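Local coordinates for PT26-6P (Thermococcus sp., PDB 2WB7), which is of unknown function but is encoded by a mobile extrachromosomal element and combines immunoglobulin-like domains with a helical domain, at residues E30-L35 with P290-F295. Sequence-based numbering, arbitrary orientation.
Sequences ELTAKL and PNPGYF
In T32, CG2 stands anti to the backbone N while OG1 lies beside it (chi1 -77°), and N291 likewise carries its CG anti to its own N (chi1 168°); these two settings bring a methyl group and an amide together where helix 21-34 meets a type II beta turn running from N291 to Y294. The turn follows strand 281-290 of the second immunoglobulin-like domain. From T32, the methyl CG2 reaches the ring carbon CD of P292 at 3.3 Å, abutting that corner of the proline ring. The same methyl lies 3.4 Å from OD1 of N291, in an oblique crossing. Threonine suits the place because CG2 packs on both N291 and P292, whereas OG1, also lying against P292 CD, turns back to a weak hydrogen bond with the carbonyl of A28. The other end of the amide, ND2 of N291, rests 3.9 Å from CB of L35 and equally near its CD1, the buried leucine offering an apolar surface; the asparagine amide is long and flat enough to bridge T32 and L35, without a hydrogen bond to either. Replacing N291 by an alanine would probably open a gap between helix and turn, depriving the T32 methyl and the L35 side chain of a common packing partner. Proline, with its restricted phi, fits the second position of the turn, and G293 readily adopts the positive phi of the third. Y294 suits the fourth, its broad ring packing among residues of strands 52-62 and 66-75 and its OH making a weak hydrogen bond to the L60 carbonyl, placing the turn where the second immunoglobulin-like domain meets a neighbouring sheet. Obliquely to that ring, the carbonyl O of L35 lies 4.4 Å from CE1 of Y294.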
loop_
_atom_site.group_PDB
_atom_site.type_symbol
_atom_site.label_atom_id
_atom_site.label_comp_id
_atom_site.label_asym_id
_atom_site.label_seq_id
_atom_site.Cartn_x
_atom_site.Cartn_y
_atom_site.Cartn_z
ATOM N N GLU A 30 11.202 -4.867 4.135
ATOM C CA GLU A 30 10.835 -3.950 5.205
ATOM C C GLU A 30 9.325 -3.837 5.350
ATOM O O GLU A 30 8.798 -3.854 6.455
ATOM C CB GLU A 30 11.448 -2.575 4.961
ATOM C CG GLU A 30 10.951 -1.525 5.923
ATOM C CD GLU A 30 11.389 -0.122 5.528
ATOM O OE1 GLU A 30 12.203 0.002 4.582
ATOM O OE2 GLU A 30 10.916 0.850 6.163
ATOM N N LEU A 31 8.629 -3.703 4.226
ATOM C CA LEU A 31 7.177 -3.525 4.234
ATOM C C LEU A 31 6.471 -4.778 4.728
ATOM O O LEU A 31 5.513 -4.697 5.493
ATOM C CB LEU A 31 6.670 -3.173 2.835
ATOM C CG LEU A 31 5.310 -2.479 2.838
ATOM C CD1 LEU A 31 5.426 -1.207 3.641
ATOM C CD2 LEU A 31 4.863 -2.153 1.435
ATOM N N THR A 32 6.950 -5.935 4.278
ATOM C CA THR A 32 6.396 -7.214 4.696
ATOM C C THR A 32 6.480 -7.399 6.208
ATOM O O THR A 32 5.514 -7.823 6.833
ATOM C CB THR A 32 7.105 -8.403 4.022
ATOM O OG1 THR A 32 6.650 -8.538 2.673
ATOM C CG2 THR A 32 6.774 -9.681 4.761
ATOM N N ALA A 33 7.640 -7.089 6.787
ATOM C CA ALA A 33 7.817 -7.153 8.230
ATOM C C ALA A 33 6.739 -6.333 8.903
ATOM O O ALA A 33 6.096 -6.794 9.825
ATOM C CB ALA A 33 9.176 -6.635 8.620
ATOM N N LYS A 34 6.544 -5.107 8.441
ATOM C CA LYS A 34 5.510 -4.243 9.011
ATOM C C LYS A 34 4.111 -4.890 8.978
ATOM O O LYS A 34 3.227 -4.515 9.739
ATOM C CB LYS A 34 5.461 -2.903 8.266
ATOM C CG LYS A 34 6.592 -1.910 8.533
ATOM C CD LYS A 34 6.207 -0.539 7.922
ATOM C CE LYS A 34 7.140 0.601 8.339
ATOM N NZ LYS A 34 8.428 0.596 7.580
ATOM N N LEU A 35 3.914 -5.851 8.084
ATOM C CA LEU A 35 2.602 -6.456 7.895
ATOM C C LEU A 35 2.522 -7.850 8.491
ATOM O O LEU A 35 1.511 -8.523 8.329
ATOM C CB LEU A 35 2.274 -6.561 6.404
ATOM C CG LEU A 35 2.270 -5.253 5.621
ATOM C CD1 LEU A 35 2.045 -5.508 4.142
ATOM C CD2 LEU A 35 1.217 -4.319 6.174
ATOM N N PRO A 290 4.867 -11.877 -3.465
ATOM C CA PRO A 290 3.919 -12.456 -2.529
ATOM C C PRO A 290 4.430 -12.095 -1.142
ATOM O O PRO A 290 5.638 -11.928 -0.960
ATOM C CB PRO A 290 4.046 -13.955 -2.784
ATOM C CG PRO A 290 5.429 -14.121 -3.366
ATOM C CD PRO A 290 5.592 -12.904 -4.232
ATOM N N ASN A 291 3.524 -11.930 -0.188
ATOM C CA ASN A 291 3.910 -11.536 1.158
ATOM C C ASN A 291 4.139 -12.783 2.024
ATOM O O ASN A 291 3.182 -13.470 2.414
ATOM C CB ASN A 291 2.866 -10.597 1.758
ATOM C CG ASN A 291 3.069 -10.388 3.224
ATOM O OD1 ASN A 291 3.840 -11.111 3.852
ATOM N ND2 ASN A 291 2.383 -9.401 3.792
ATOM N N PRO A 292 5.425 -13.068 2.322
ATOM C CA PRO A 292 5.949 -14.397 2.672
ATOM C C PRO A 292 5.235 -15.070 3.840
ATOM O O PRO A 292 5.227 -14.531 4.952
ATOM C CB PRO A 292 7.417 -14.112 3.050
ATOM C CG PRO A 292 7.737 -12.763 2.465
ATOM C CD PRO A 292 6.441 -12.010 2.514
ATOM N N GLY A 293 4.643 -16.239 3.598
ATOM C CA GLY A 293 4.068 -17.036 4.683
ATOM C C GLY A 293 3.111 -16.237 5.540
ATOM O O GLY A 293 3.130 -16.323 6.764
ATOM N N TYR A 294 2.266 -15.451 4.895
ATOM C CA TYR A 294 1.255 -14.736 5.628
ATOM C C TYR A 294 0.111 -15.688 5.884
ATOM O O TYR A 294 -0.683 -15.474 6.791
ATOM C CB TYR A 294 0.756 -13.541 4.833
ATOM C CG TYR A 294 -0.437 -12.885 5.456
ATOM C CD1 TYR A 294 -0.314 -12.160 6.632
ATOM C CD2 TYR A 294 -1.694 -13.000 4.879
ATOM C CE1 TYR A 294 -1.411 -11.560 7.218
ATOM C CE2 TYR A 294 -2.798 -12.404 5.459
ATOM C CZ TYR A 294 -2.645 -11.686 6.627
ATOM O OH TYR A 294 -3.726 -11.082 7.210
ATOM N N PHE A 295 0.041 -16.745 5.083
ATOM C CA PHE A 295 -1.026 -17.737 5.196
ATOM C C PHE A 295 -0.618 -18.944 6.035
ATOM O O PHE A 295 -1.426 -19.834 6.265
ATOM C CB PHE A 295 -1.459 -18.213 3.816
ATOM C CG PHE A 295 -2.093 -17.141 2.970
ATOM C CD1 PHE A 295 -1.353 -16.444 2.022
ATOM C CD2 PHE A 295 -3.432 -16.838 3.114
ATOM C CE1 PHE A 295 -1.938 -15.453 1.244
ATOM C CE2 PHE A 295 -4.028 -15.854 2.332
ATOM C CZ PHE A 295 -3.278 -15.161 1.398
#